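Local coordinates for protein ribose 5-phosphate isomerase B (Anaplasma phagocytophilum, PDB 4EM8) that probably interconverts ribose 5-phosphate and ribulose 5-phosphate, at residues Val19-Arg22 / Leu23-Ser26; Leu25-Tyr28 / Leu29-Leu32; Asp118-Thr121 / Ala122-Val125; Ser124-Tyr127 / Thr128-Thr132. One frame throughout, in Å; residues are numbered along the deposited sequence.

Contact 1. Residues Val19-Arg22 / Leu23-Ser26; sequences VELR and LFLS
V19 and L23 lie side by side on helix 19-31, one turn apart and pointing the same way. V19 CG1 meets L23 CD1 at 4.0 Å. L21 and L25, on the buried side, instead slant across each other, with L25 CD1 against L21 CG at 3.7 Å. L25 holds its CG on the side of its own backbone N (chi1 -59°), which turns the branch back over the preceding turn. The other L23 branch, CD2, comes within 3.9 Å of R22 NH1. R22 itself is bent at chi3, and its guanidinium is engaged elsewhere, with D38 in a salt bridge and with S14 and the carbonyl of C41. S26 closes the turn. Its OG donates to R22 O at 2.7 Å, while S26 N donates to the same oxygen at 2.9 Å from the opposite face of the carbonyl plane. Helix 19-31 is the crossover of the beta-alpha-beta unit between strands 9-14 and 35-38. L21 and L25 also rest on F112 of strand 109-113. The chemistry splits by side chain: L21 and L25 give the helix an apolar side toward the sheet, L23 is exposed, and the buried S26 hydroxyl is satisfied by the helix backbone itself.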
ATOM      1  N   VAL A  19       1.867   0.430  19.317  1.00 25.93           N
ATOM      2  CA  VAL A  19       2.165   1.442  20.369  1.00 26.71           C
ATOM      3  C   VAL A  19       3.655   1.545  20.677  1.00 27.72           C
ATOM      4  O   VAL A  19       4.231   2.644  20.643  1.00 28.65           O
ATOM      5  CB  VAL A  19       1.360   1.177  21.662  1.00 28.11           C
ATOM      6  CG1 VAL A  19       1.856   2.056  22.802  1.00 28.57           C
ATOM      7  CG2 VAL A  19      -0.151   1.362  21.417  1.00 27.18           C
ATOM      8  N   GLU A  20       4.296   0.414  20.950  1.00 28.19           N
ATOM      9  CA  GLU A  20       5.715   0.405  21.298  1.00 29.59           C
ATOM     10  C   GLU A  20       6.583   1.005  20.169  1.00 26.71           C
ATOM     11  O   GLU A  20       7.414   1.862  20.423  1.00 24.83           O
ATOM     12  CB  GLU A  20       6.156  -1.024  21.660  1.00 34.51           C
ATOM     13  CG  GLU A  20       7.648  -1.216  21.874  1.00 39.07           C
ATOM     14  CD  GLU A  20       8.004  -2.574  22.492  1.00 45.14           C
ATOM     15  OE1 GLU A  20       7.078  -3.357  22.829  1.00 48.67           O
ATOM     16  OE2 GLU A  20       9.228  -2.846  22.651  1.00 51.32           O
ATOM     17  N   LEU A  21       6.360   0.596  18.923  1.00 23.81           N
ATOM     18  CA  LEU A  21       7.125   1.159  17.833  1.00 23.07           C
ATOM     19  C   LEU A  21       6.823   2.654  17.655  1.00 23.02           C
ATOM     20  O   LEU A  21       7.726   3.455  17.375  1.00 22.66           O
ATOM     21  CB  LEU A  21       6.825   0.408  16.541  1.00 21.91           C
ATOM     22  CG  LEU A  21       7.621   0.816  15.303  1.00 21.64           C
ATOM     23  CD1 LEU A  21       9.135   0.674  15.550  1.00 21.95           C
ATOM     24  CD2 LEU A  21       7.143   0.020  14.089  1.00 20.82           C
ATOM     25  N   ARG A  22       5.542   3.023  17.767  1.00 22.86           N
ATOM     26  CA  ARG A  22       5.144   4.412  17.647  1.00 23.06           C
ATOM     27  C   ARG A  22       5.892   5.322  18.643  1.00 23.59           C
ATOM     28  O   ARG A  22       6.305   6.443  18.307  1.00 23.36           O
ATOM     29  CB  ARG A  22       3.622   4.543  17.824  1.00 22.95           C
ATOM     30  CG  ARG A  22       3.127   5.937  17.513  1.00 24.13           C
ATOM     31  CD  ARG A  22       1.678   6.169  17.894  1.00 24.54           C
ATOM     32  NE  ARG A  22       1.506   6.550  19.280  1.00 24.82           N
ATOM     33  CZ  ARG A  22       0.673   5.990  20.154  1.00 26.05           C
ATOM     34  NH1 ARG A  22       0.584   6.504  21.383  1.00 27.40           N
ATOM     35  NH2 ARG A  22      -0.102   4.955  19.836  1.00 25.70           N
ATOM     36  N   LEU A  23       6.051   4.855  19.863  1.00 25.18           N
ATOM     37  CA  LEU A  23       6.679   5.676  20.906  1.00 26.83           C
ATOM     38  C   LEU A  23       8.205   5.733  20.672  1.00 27.74           C
ATOM     39  O   LEU A  23       8.823   6.793  20.847  1.00 27.77           O
ATOM     40  CB  LEU A  23       6.335   5.151  22.305  1.00 28.59           C
ATOM     41  CG  LEU A  23       4.862   5.211  22.764  1.00 29.37           C
ATOM     42  CD1 LEU A  23       4.716   4.562  24.147  1.00 31.04           C
ATOM     43  CD2 LEU A  23       4.278   6.626  22.773  1.00 28.73           C
ATOM     44  N   PHE A  24       8.778   4.613  20.213  1.00 27.16           N
ATOM     45  CA  PHE A  24      10.188   4.547  19.804  1.00 27.41           C
ATOM     46  C   PHE A  24      10.516   5.531  18.665  1.00 27.50           C
ATOM     47  O   PHE A  24      11.518   6.279  18.743  1.00 27.24           O
ATOM     48  CB  PHE A  24      10.558   3.110  19.400  1.00 27.96           C
ATOM     49  CG  PHE A  24      12.010   2.933  18.987  1.00 28.51           C
ATOM     50  CD1 PHE A  24      13.016   2.818  19.944  1.00 30.20           C
ATOM     51  CD2 PHE A  24      12.364   2.904  17.633  1.00 28.30           C
ATOM     52  CE1 PHE A  24      14.344   2.656  19.570  1.00 31.73           C
ATOM     53  CE2 PHE A  24      13.693   2.746  17.247  1.00 29.45           C
ATOM     54  CZ  PHE A  24      14.680   2.623  18.217  1.00 31.37           C
ATOM     55  N   LEU A  25       9.692   5.533  17.609  1.00 26.42           N
ATOM     56  CA  LEU A  25       9.924   6.417  16.476  1.00 25.24           C
ATOM     57  C   LEU A  25       9.595   7.876  16.806  1.00 25.06           C
ATOM     58  O   LEU A  25      10.223   8.763  16.260  1.00 24.77           O
ATOM     59  CB  LEU A  25       9.202   5.950  15.214  1.00 24.12           C
ATOM     60  CG  LEU A  25       9.577   4.555  14.732  1.00 24.37           C
ATOM     61  CD1 LEU A  25       8.573   4.056  13.676  1.00 23.32           C
ATOM     62  CD2 LEU A  25      11.013   4.503  14.229  1.00 24.63           C
ATOM     63  N   SER A  26       8.658   8.122  17.723  1.00 25.28           N
ATOM     64  CA  SER A  26       8.377   9.490  18.137  1.00 26.84           C
ATOM     65  C   SER A  26       9.579  10.097  18.865  1.00 27.47           C
ATOM     66  O   SER A  26       9.936  11.251  18.602  1.00 28.23           O
ATOM     67  CB  SER A  26       7.085   9.595  18.991  1.00 26.47           C
ATOM     68  OG  SER A  26       5.952   9.097  18.274  1.00 25.03           O
TER

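Contact 2. Residues Leu25-Tyr28 / Leu29-Leu32; sequences LSAY and LRDL
The Y28 ring carries L32 on one face. L32 CG sits 4.3 Å from the ring centroid and 16° off the normal, a CH-pi contact displaced toward the rim. L32 CD1 goes further out and meets Y28 CE2 at 3.7 Å. The two side chains run at an angle to each other near the end of helix 19-31. The ring also touches Q123 and Y127 of helix 119-131. The second flat group is the R30 guanidinium. Its chain bends at chi2 and chi3 and folds back along the helix, so that S26 O stands 3.7 Å above the centre of the guanidinium plane. S26 O takes its hydrogen bond from R30 N, at 3.0 Å. R30 NH2 also approaches S26 CB at 4.0 Å. L29 faces inward, on V10, V36 and L126. Its N bonds to L25 O almost straight, with an N-H...O angle of 176°. The side chains thus add two things to the four backbone bonds of this last part of the helix. One is dispersion between L32 and the Y28 face. The other is perhaps a weak electrostatic pull of R30 on S26 O, from an exposed side chain that may be mobile.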
ATOM      1  N   LEU A  25       9.692   5.533  17.609  1.00 26.42           N
ATOM      2  CA  LEU A  25       9.924   6.417  16.476  1.00 25.24           C
ATOM      3  C   LEU A  25       9.595   7.876  16.806  1.00 25.06           C
ATOM      4  O   LEU A  25      10.223   8.763  16.260  1.00 24.77           O
ATOM      5  CB  LEU A  25       9.202   5.950  15.214  1.00 24.12           C
ATOM      6  CG  LEU A  25       9.577   4.555  14.732  1.00 24.37           C
ATOM      7  CD1 LEU A  25       8.573   4.056  13.676  1.00 23.32           C
ATOM      8  CD2 LEU A  25      11.013   4.503  14.229  1.00 24.63           C
ATOM      9  N   SER A  26       8.658   8.122  17.723  1.00 25.28           N
ATOM     10  CA  SER A  26       8.377   9.490  18.137  1.00 26.84           C
ATOM     11  C   SER A  26       9.579  10.097  18.865  1.00 27.47           C
ATOM     12  O   SER A  26       9.936  11.251  18.602  1.00 28.23           O
ATOM     13  CB  SER A  26       7.085   9.595  18.991  1.00 26.47           C
ATOM     14  OG  SER A  26       5.952   9.097  18.274  1.00 25.03           O
ATOM     15  N   ALA A  27      10.201   9.326  19.763  1.00 28.25           N
ATOM     16  CA  ALA A  27      11.397   9.774  20.487  1.00 29.68           C
ATOM     17  C   ALA A  27      12.567  10.005  19.525  1.00 29.41           C
ATOM     18  O   ALA A  27      13.313  10.970  19.674  1.00 28.29           O
ATOM     19  CB  ALA A  27      11.787   8.774  21.563  1.00 31.30           C
ATOM     20  N   TYR A  28      12.710   9.125  18.529  1.00 28.59           N
ATOM     21  CA  TYR A  28      13.726   9.308  17.495  1.00 28.45           C
ATOM     22  C   TYR A  28      13.538  10.646  16.781  1.00 27.78           C
ATOM     23  O   TYR A  28      14.465  11.468  16.700  1.00 28.04           O
ATOM     24  CB  TYR A  28      13.670   8.155  16.495  1.00 28.90           C
ATOM     25  CG  TYR A  28      14.611   8.300  15.326  1.00 29.83           C
ATOM     26  CD1 TYR A  28      15.990   8.246  15.511  1.00 32.03           C
ATOM     27  CD2 TYR A  28      14.127   8.456  14.025  1.00 30.16           C
ATOM     28  CE1 TYR A  28      16.852   8.386  14.450  1.00 32.55           C
ATOM     29  CE2 TYR A  28      14.989   8.555  12.945  1.00 30.54           C
ATOM     30  CZ  TYR A  28      16.343   8.530  13.162  1.00 32.54           C
ATOM     31  OH  TYR A  28      17.210   8.669  12.120  1.00 33.76           O
ATOM     32  N   LEU A  29      12.350  10.858  16.233  1.00 27.18           N
ATOM     33  CA  LEU A  29      12.044  12.118  15.561  1.00 28.35           C
ATOM     34  C   LEU A  29      12.300  13.346  16.436  1.00 30.29           C
ATOM     35  O   LEU A  29      12.829  14.357  15.960  1.00 29.82           O
ATOM     36  CB  LEU A  29      10.600  12.130  15.062  1.00 27.48           C
ATOM     37  CG  LEU A  29      10.381  11.195  13.867  1.00 26.55           C
ATOM     38  CD1 LEU A  29       8.908  11.169  13.492  1.00 25.62           C
ATOM     39  CD2 LEU A  29      11.253  11.604  12.644  1.00 27.21           C
ATOM     40  N   ARG A  30      11.926  13.263  17.706  1.00 31.29           N
ATOM     41  CA  ARG A  30      12.127  14.380  18.626  1.00 34.43           C
ATOM     42  C   ARG A  30      13.640  14.653  18.776  1.00 34.11           C
ATOM     43  O   ARG A  30      14.078  15.814  18.691  1.00 34.81           O
ATOM     44  CB  ARG A  30      11.426  14.086  19.964  1.00 37.76           C
ATOM     45  CG  ARG A  30      10.515  15.197  20.459  1.00 43.58           C
ATOM     46  CD  ARG A  30       9.205  14.706  21.090  1.00 45.30           C
ATOM     47  NE  ARG A  30       9.340  13.393  21.706  1.00 45.45           N
ATOM     48  CZ  ARG A  30       8.351  12.505  21.836  1.00 44.74           C
ATOM     49  NH1 ARG A  30       8.631  11.326  22.379  1.00 44.41           N
ATOM     50  NH2 ARG A  30       7.102  12.772  21.438  1.00 42.47           N
ATOM     51  N   ASP A  31      14.441  13.590  18.908  1.00 32.80           N
ATOM     52  CA  ASP A  31      15.883  13.747  19.001  1.00 34.85           C
ATOM     53  C   ASP A  31      16.444  14.409  17.727  1.00 35.54           C
ATOM     54  O   ASP A  31      17.402  15.197  17.790  1.00 35.61           O
ATOM     55  CB  ASP A  31      16.553  12.403  19.260  1.00 35.04           C
ATOM     56  CG  ASP A  31      18.022  12.533  19.591  1.00 37.52           C
ATOM     57  OD1 ASP A  31      18.399  13.419  20.406  1.00 40.20           O
ATOM     58  OD2 ASP A  31      18.809  11.712  19.071  1.00 37.39           O
ATOM     59  N   LEU A  32      15.836  14.103  16.580  1.00 34.94           N
ATOM     60  CA  LEU A  32      16.195  14.748  15.308  1.00 36.26           C
ATOM     61  C   LEU A  32      15.715  16.189  15.152  1.00 36.01           C
ATOM     62  O   LEU A  32      15.988  16.816  14.124  1.00 37.97           O
ATOM     63  CB  LEU A  32      15.645  13.951  14.117  1.00 36.48           C
ATOM     64  CG  LEU A  32      16.263  12.599  13.767  1.00 38.17           C
ATOM     65  CD1 LEU A  32      15.677  12.111  12.432  1.00 37.47           C
ATOM     66  CD2 LEU A  32      17.774  12.679  13.707  1.00 39.04           C
TER

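Contact 3. Residues Asp118-Thr121 / Ala122-Val125; sequences DPDT and AQSV
S124 turns back on D120 and T121, one turn earlier in helix 119-131. Its CB lies 3.5 Å from T121 O. From there OG takes the position anti to the carbonyl carbon, beside its own N (chi1 -51°). This brings OG to 3.4 Å from D120 O. A water bridges the two groups. It donates to D120 O at 2.8 Å and is hydrogen-bonded to S124 OG at 3.0 Å. S124 N also donates to D120 O, so the carbonyl is served by both the backbone and the water. S124 also touches T95 of helix 95-105.

The segment 118-121 opens the helix, which follows strand 109-113 of the parallel sheet. D118 is the N-cap and P119 begins the first turn. The D118 carboxylate caps two backbone amides that have no earlier helical carbonyl to bond. OD2 accepts from D120 N at 3.0 Å, and OD1 accepts from T121 N at 3.1 Å. Both amides arrive from above the carboxylate plane, 60° out of it for D120 N. The negative charge probably also suits the positive end of the helix dipole. D118 O takes up A122 N at 2.9 Å, the first regular bond of the helix. V125 places CG2 at 3.3 Å from T121 O and packs on L110 and F112 of strand 109-113. A122 also faces F112. The extended Q123 side chain lies against F24 and Y28 of helix 19-31.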
ATOM      1  N   ASP A 118      11.903  -4.819  12.793  1.00 34.02           N
ATOM      2  CA  ASP A 118      12.537  -4.543  14.059  1.00 34.85           C
ATOM      3  C   ASP A 118      12.734  -3.027  14.179  1.00 33.42           C
ATOM      4  O   ASP A 118      12.855  -2.328  13.150  1.00 32.46           O
ATOM      5  CB  ASP A 118      13.845  -5.305  14.222  1.00 38.48           C
ATOM      6  CG  ASP A 118      15.029  -4.446  13.942  1.00 39.52           C
ATOM      7  OD1 ASP A 118      15.348  -4.316  12.756  1.00 39.97           O
ATOM      8  OD2 ASP A 118      15.604  -3.884  14.900  1.00 43.49           O
ATOM      9  N   PRO A 119      12.758  -2.506  15.424  1.00 33.12           N
ATOM     10  CA  PRO A 119      12.760  -1.062  15.622  1.00 32.19           C
ATOM     11  C   PRO A 119      13.926  -0.344  14.964  1.00 32.06           C
ATOM     12  O   PRO A 119      13.746   0.741  14.443  1.00 29.49           O
ATOM     13  CB  PRO A 119      12.823  -0.923  17.153  1.00 33.56           C
ATOM     14  CG  PRO A 119      12.140  -2.143  17.644  1.00 34.12           C
ATOM     15  CD  PRO A 119      12.676  -3.209  16.720  1.00 34.74           C
ATOM     16  N   ASP A 120      15.117  -0.937  14.993  1.00 33.20           N
ATOM     17  CA  ASP A 120      16.269  -0.273  14.416  1.00 34.50           C
ATOM     18  C   ASP A 120      16.140  -0.185  12.891  1.00 32.08           C
ATOM     19  O   ASP A 120      16.474   0.832  12.315  1.00 31.15           O
ATOM     20  CB  ASP A 120      17.582  -0.976  14.838  1.00 38.22           C
ATOM     21  CG  ASP A 120      17.939  -0.717  16.316  1.00 40.83           C
ATOM     22  OD1 ASP A 120      17.247   0.081  16.985  1.00 42.90           O
ATOM     23  OD2 ASP A 120      18.913  -1.313  16.811  1.00 44.92           O
ATOM     24  N   THR A 121      15.621  -1.223  12.242  1.00 30.87           N
ATOM     25  CA  THR A 121      15.393  -1.144  10.813  1.00 30.08           C
ATOM     26  C   THR A 121      14.303  -0.099  10.528  1.00 28.23           C
ATOM     27  O   THR A 121      14.449   0.722   9.607  1.00 27.64           O
ATOM     28  CB  THR A 121      15.002  -2.491  10.182  1.00 30.75           C
ATOM     29  OG1 THR A 121      15.907  -3.502  10.623  1.00 31.57           O
ATOM     30  CG2 THR A 121      15.040  -2.395   8.644  1.00 30.39           C
ATOM     31  N   ALA A 122      13.250  -0.087  11.342  1.00 26.22           N
ATOM     32  CA  ALA A 122      12.177   0.902  11.156  1.00 25.24           C
ATOM     33  C   ALA A 122      12.713   2.335  11.227  1.00 25.35           C
ATOM     34  O   ALA A 122      12.291   3.205  10.471  1.00 23.77           O
ATOM     35  CB  ALA A 122      11.075   0.702  12.169  1.00 23.77           C
ATOM     36  N   GLN A 123      13.659   2.566  12.130  1.00 26.58           N
ATOM     37  CA  GLN A 123      14.259   3.884  12.280  1.00 27.55           C
ATOM     38  C   GLN A 123      15.049   4.295  11.007  1.00 27.92           C
ATOM     39  O   GLN A 123      14.971   5.448  10.579  1.00 27.07           O
ATOM     40  CB  GLN A 123      15.155   3.871  13.535  1.00 29.95           C
ATOM     41  CG  GLN A 123      16.049   5.070  13.742  1.00 31.10           C
ATOM     42  CD  GLN A 123      17.147   4.766  14.762  1.00 34.83           C
ATOM     43  OE1 GLN A 123      16.860   4.387  15.898  1.00 35.35           O
ATOM     44  NE2 GLN A 123      18.402   4.903  14.347  1.00 35.65           N
ATOM     45  N   SER A 124      15.810   3.355  10.414  1.00 28.77           N
ATOM     46  CA  SER A 124      16.491   3.617   9.124  1.00 29.13           C
ATOM     47  C   SER A 124      15.491   3.941   8.022  1.00 26.59           C
ATOM     48  O   SER A 124      15.714   4.883   7.245  1.00 26.13           O
ATOM     49  CB  SER A 124      17.389   2.465   8.688  1.00 31.37           C
ATOM     50  OG  SER A 124      18.248   2.112   9.750  1.00 35.69           O
ATOM     51  N   VAL A 125      14.369   3.204   7.993  1.00 24.51           N
ATOM     52  CA  VAL A 125      13.352   3.409   6.957  1.00 22.43           C
ATOM     53  C   VAL A 125      12.718   4.790   7.039  1.00 21.82           C
ATOM     54  O   VAL A 125      12.609   5.501   6.026  1.00 20.86           O
ATOM     55  CB  VAL A 125      12.257   2.332   6.966  1.00 21.72           C
ATOM     56  CG1 VAL A 125      11.179   2.649   5.921  1.00 20.25           C
ATOM     57  CG2 VAL A 125      12.877   0.993   6.668  1.00 21.84           C
TER
HETATM   58  O   HOH W   1      18.809   2.314  12.657  1.00 43.29           O

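Contact 4. Residues Ser124-Tyr127 / Thr128-Thr132; sequences SVLY and TFMTT
The T131 methyl, CG2, lies over one face of the Y127 ring, 4.0 Å from its centroid and 25° off the normal, in a CH-pi contact. T131 OG1 works on the backbone instead. It donates to Y127 O at 2.6 Å from above the carbonyl plane, while T131 N makes a weak bond to the same oxygen. With OG1 between its own backbone N and carbonyl carbon (chi1 49°), T131 turns the hydroxyl to Y127 O and CG2 to the ring.

T128 is the second main residue. Its CB packs on V125 O at 3.5 Å. Its N donates to S124 O at 3.0 Å, with an N-H...O angle of 172°. Its own carbonyl takes two donors from opposite faces, T131 N at 3.1 Å and T132 OG1 at 2.7 Å. The second bond ties T132 back to T128. Helix 119-131 packs between helices 19-31 and 95-105 against the parallel sheet of the alpha/beta fold.

L126 is on the buried side. It runs alongside M130, both pointing the same way, with L126 CD1 at 3.8 Å from M130 CG. L126 also rests on L25 and L29 of helix 19-31 and on L110 of strand 109-113. F129 leans away from the segment 124-127 toward L110 and S101.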
ATOM      1  N   SER A 124      15.810   3.355  10.414  1.00 28.77           N
ATOM      2  CA  SER A 124      16.491   3.617   9.124  1.00 29.13           C
ATOM      3  C   SER A 124      15.491   3.941   8.022  1.00 26.59           C
ATOM      4  O   SER A 124      15.714   4.883   7.245  1.00 26.13           O
ATOM      5  CB  SER A 124      17.389   2.465   8.688  1.00 31.37           C
ATOM      6  OG  SER A 124      18.248   2.112   9.750  1.00 35.69           O
ATOM      7  N   VAL A 125      14.369   3.204   7.993  1.00 24.51           N
ATOM      8  CA  VAL A 125      13.352   3.409   6.957  1.00 22.43           C
ATOM      9  C   VAL A 125      12.718   4.790   7.039  1.00 21.82           C
ATOM     10  O   VAL A 125      12.609   5.501   6.026  1.00 20.86           O
ATOM     11  CB  VAL A 125      12.257   2.332   6.966  1.00 21.72           C
ATOM     12  CG1 VAL A 125      11.179   2.649   5.921  1.00 20.25           C
ATOM     13  CG2 VAL A 125      12.877   0.993   6.668  1.00 21.84           C
ATOM     14  N   LEU A 126      12.339   5.159   8.262  1.00 21.33           N
ATOM     15  CA  LEU A 126      11.860   6.471   8.583  1.00 21.89           C
ATOM     16  C   LEU A 126      12.891   7.556   8.257  1.00 22.62           C
ATOM     17  O   LEU A 126      12.515   8.560   7.711  1.00 22.49           O
ATOM     18  CB  LEU A 126      11.479   6.546  10.060  1.00 22.03           C
ATOM     19  CG  LEU A 126      10.961   7.916  10.547  1.00 22.48           C
ATOM     20  CD1 LEU A 126       9.727   8.381   9.779  1.00 21.79           C
ATOM     21  CD2 LEU A 126      10.674   7.810  12.046  1.00 23.12           C
ATOM     22  N   TYR A 127      14.180   7.329   8.530  1.00 23.43           N
ATOM     23  CA  TYR A 127      15.184   8.356   8.243  1.00 25.23           C
ATOM     24  C   TYR A 127      15.242   8.620   6.726  1.00 25.38           C
ATOM     25  O   TYR A 127      15.192   9.769   6.275  1.00 24.92           O
ATOM     26  CB  TYR A 127      16.576   7.968   8.773  1.00 27.32           C
ATOM     27  CG  TYR A 127      17.596   9.049   8.464  1.00 29.13           C
ATOM     28  CD1 TYR A 127      17.560  10.249   9.156  1.00 30.39           C
ATOM     29  CD2 TYR A 127      18.556   8.892   7.454  1.00 30.07           C
ATOM     30  CE1 TYR A 127      18.462  11.269   8.888  1.00 32.51           C
ATOM     31  CE2 TYR A 127      19.468   9.915   7.168  1.00 31.96           C
ATOM     32  CZ  TYR A 127      19.409  11.100   7.888  1.00 32.85           C
ATOM     33  OH  TYR A 127      20.278  12.132   7.676  1.00 36.66           O
ATOM     34  N   THR A 128      15.311   7.529   5.962  1.00 25.62           N
ATOM     35  CA  THR A 128      15.315   7.562   4.489  1.00 25.31           C
ATOM     36  C   THR A 128      14.076   8.293   3.967  1.00 24.32           C
ATOM     37  O   THR A 128      14.200   9.249   3.184  1.00 24.44           O
ATOM     38  CB  THR A 128      15.396   6.143   3.929  1.00 25.53           C
ATOM     39  OG1 THR A 128      16.624   5.547   4.366  1.00 26.88           O
ATOM     40  CG2 THR A 128      15.362   6.105   2.386  1.00 25.22           C
ATOM     41  N   PHE A 129      12.912   7.903   4.466  1.00 22.88           N
ATOM     42  CA  PHE A 129      11.655   8.527   4.086  1.00 22.68           C
ATOM     43  C   PHE A 129      11.687  10.040   4.277  1.00 23.82           C
ATOM     44  O   PHE A 129      11.299  10.784   3.385  1.00 24.78           O
ATOM     45  CB  PHE A 129      10.493   7.936   4.898  1.00 21.73           C
ATOM     46  CG  PHE A 129       9.129   8.243   4.327  1.00 20.43           C
ATOM     47  CD1 PHE A 129       8.584   7.453   3.331  1.00 20.06           C
ATOM     48  CD2 PHE A 129       8.388   9.324   4.790  1.00 21.65           C
ATOM     49  CE1 PHE A 129       7.325   7.693   2.810  1.00 20.33           C
ATOM     50  CE2 PHE A 129       7.109   9.565   4.275  1.00 21.27           C
ATOM     51  CZ  PHE A 129       6.587   8.760   3.276  1.00 20.35           C
ATOM     52  N   MET A 130      12.179  10.478   5.438  1.00 25.28           N
ATOM     53  CA  MET A 130      12.229  11.890   5.800  1.00 26.53           C
ATOM     54  C   MET A 130      13.275  12.718   5.038  1.00 27.32           C
ATOM     55  O   MET A 130      13.121  13.929   4.957  1.00 28.13           O
ATOM     56  CB  MET A 130      12.498  12.054   7.311  1.00 28.30           C
ATOM     57  CG  MET A 130      11.442  11.449   8.243  1.00 28.40           C
ATOM     58  SD  MET A 130       9.835  12.272   8.175  1.00 31.33           S
ATOM     59  CE  MET A 130      10.274  13.884   8.828  1.00 32.30           C
ATOM     60  N   THR A 131      14.322  12.081   4.511  1.00 26.59           N
ATOM     61  CA  THR A 131      15.432  12.769   3.892  1.00 27.95           C
ATOM     62  C   THR A 131      15.529  12.566   2.362  1.00 28.11           C
ATOM     63  O   THR A 131      16.513  12.993   1.753  1.00 29.80           O
ATOM     64  CB  THR A 131      16.766  12.375   4.542  1.00 28.97           C
ATOM     65  OG1 THR A 131      16.856  10.951   4.636  1.00 28.95           O
ATOM     66  CG2 THR A 131      16.889  12.958   5.955  1.00 29.68           C
ATOM     67  N   THR A 132      14.532  11.930   1.754  1.00 26.75           N
ATOM     68  CA  THR A 132      14.501  11.730   0.287  1.00 26.53           C
ATOM     69  C   THR A 132      13.562  12.728  -0.381  1.00 27.16           C
ATOM     70  O   THR A 132      12.381  12.828  -0.068  1.00 26.95           O
ATOM     71  CB  THR A 132      14.080  10.298  -0.090  1.00 25.94           C
ATOM     72  OG1 THR A 132      14.895   9.363   0.596  1.00 25.49           O
ATOM     73  CG2 THR A 132      14.211  10.028  -1.614  1.00 25.26           C
TER

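Overall arrangement
Contacts 1 and 2 follow each other along helix 19-31 and share L25 and S26. Contacts 3 and 4 do the same on helix 119-131 and share S124 and V125. The two helices pack together. Aromatic and leucine side chains of helix 19-31 lie on helix 119-131, and Y28 OH comes to 3.4 Å from Y127 CD1. Each contact is partly buried. Contacts 1 and 4 have the most buried residues, including leucines on the sheet side. Contacts 2 and 3 have more exposed ones: an arginine over a carbonyl in contact 2, a charged N-cap and a bridging water in contact 3. Hydroxyl-to-carbonyl bonds mark contacts 1 and 4.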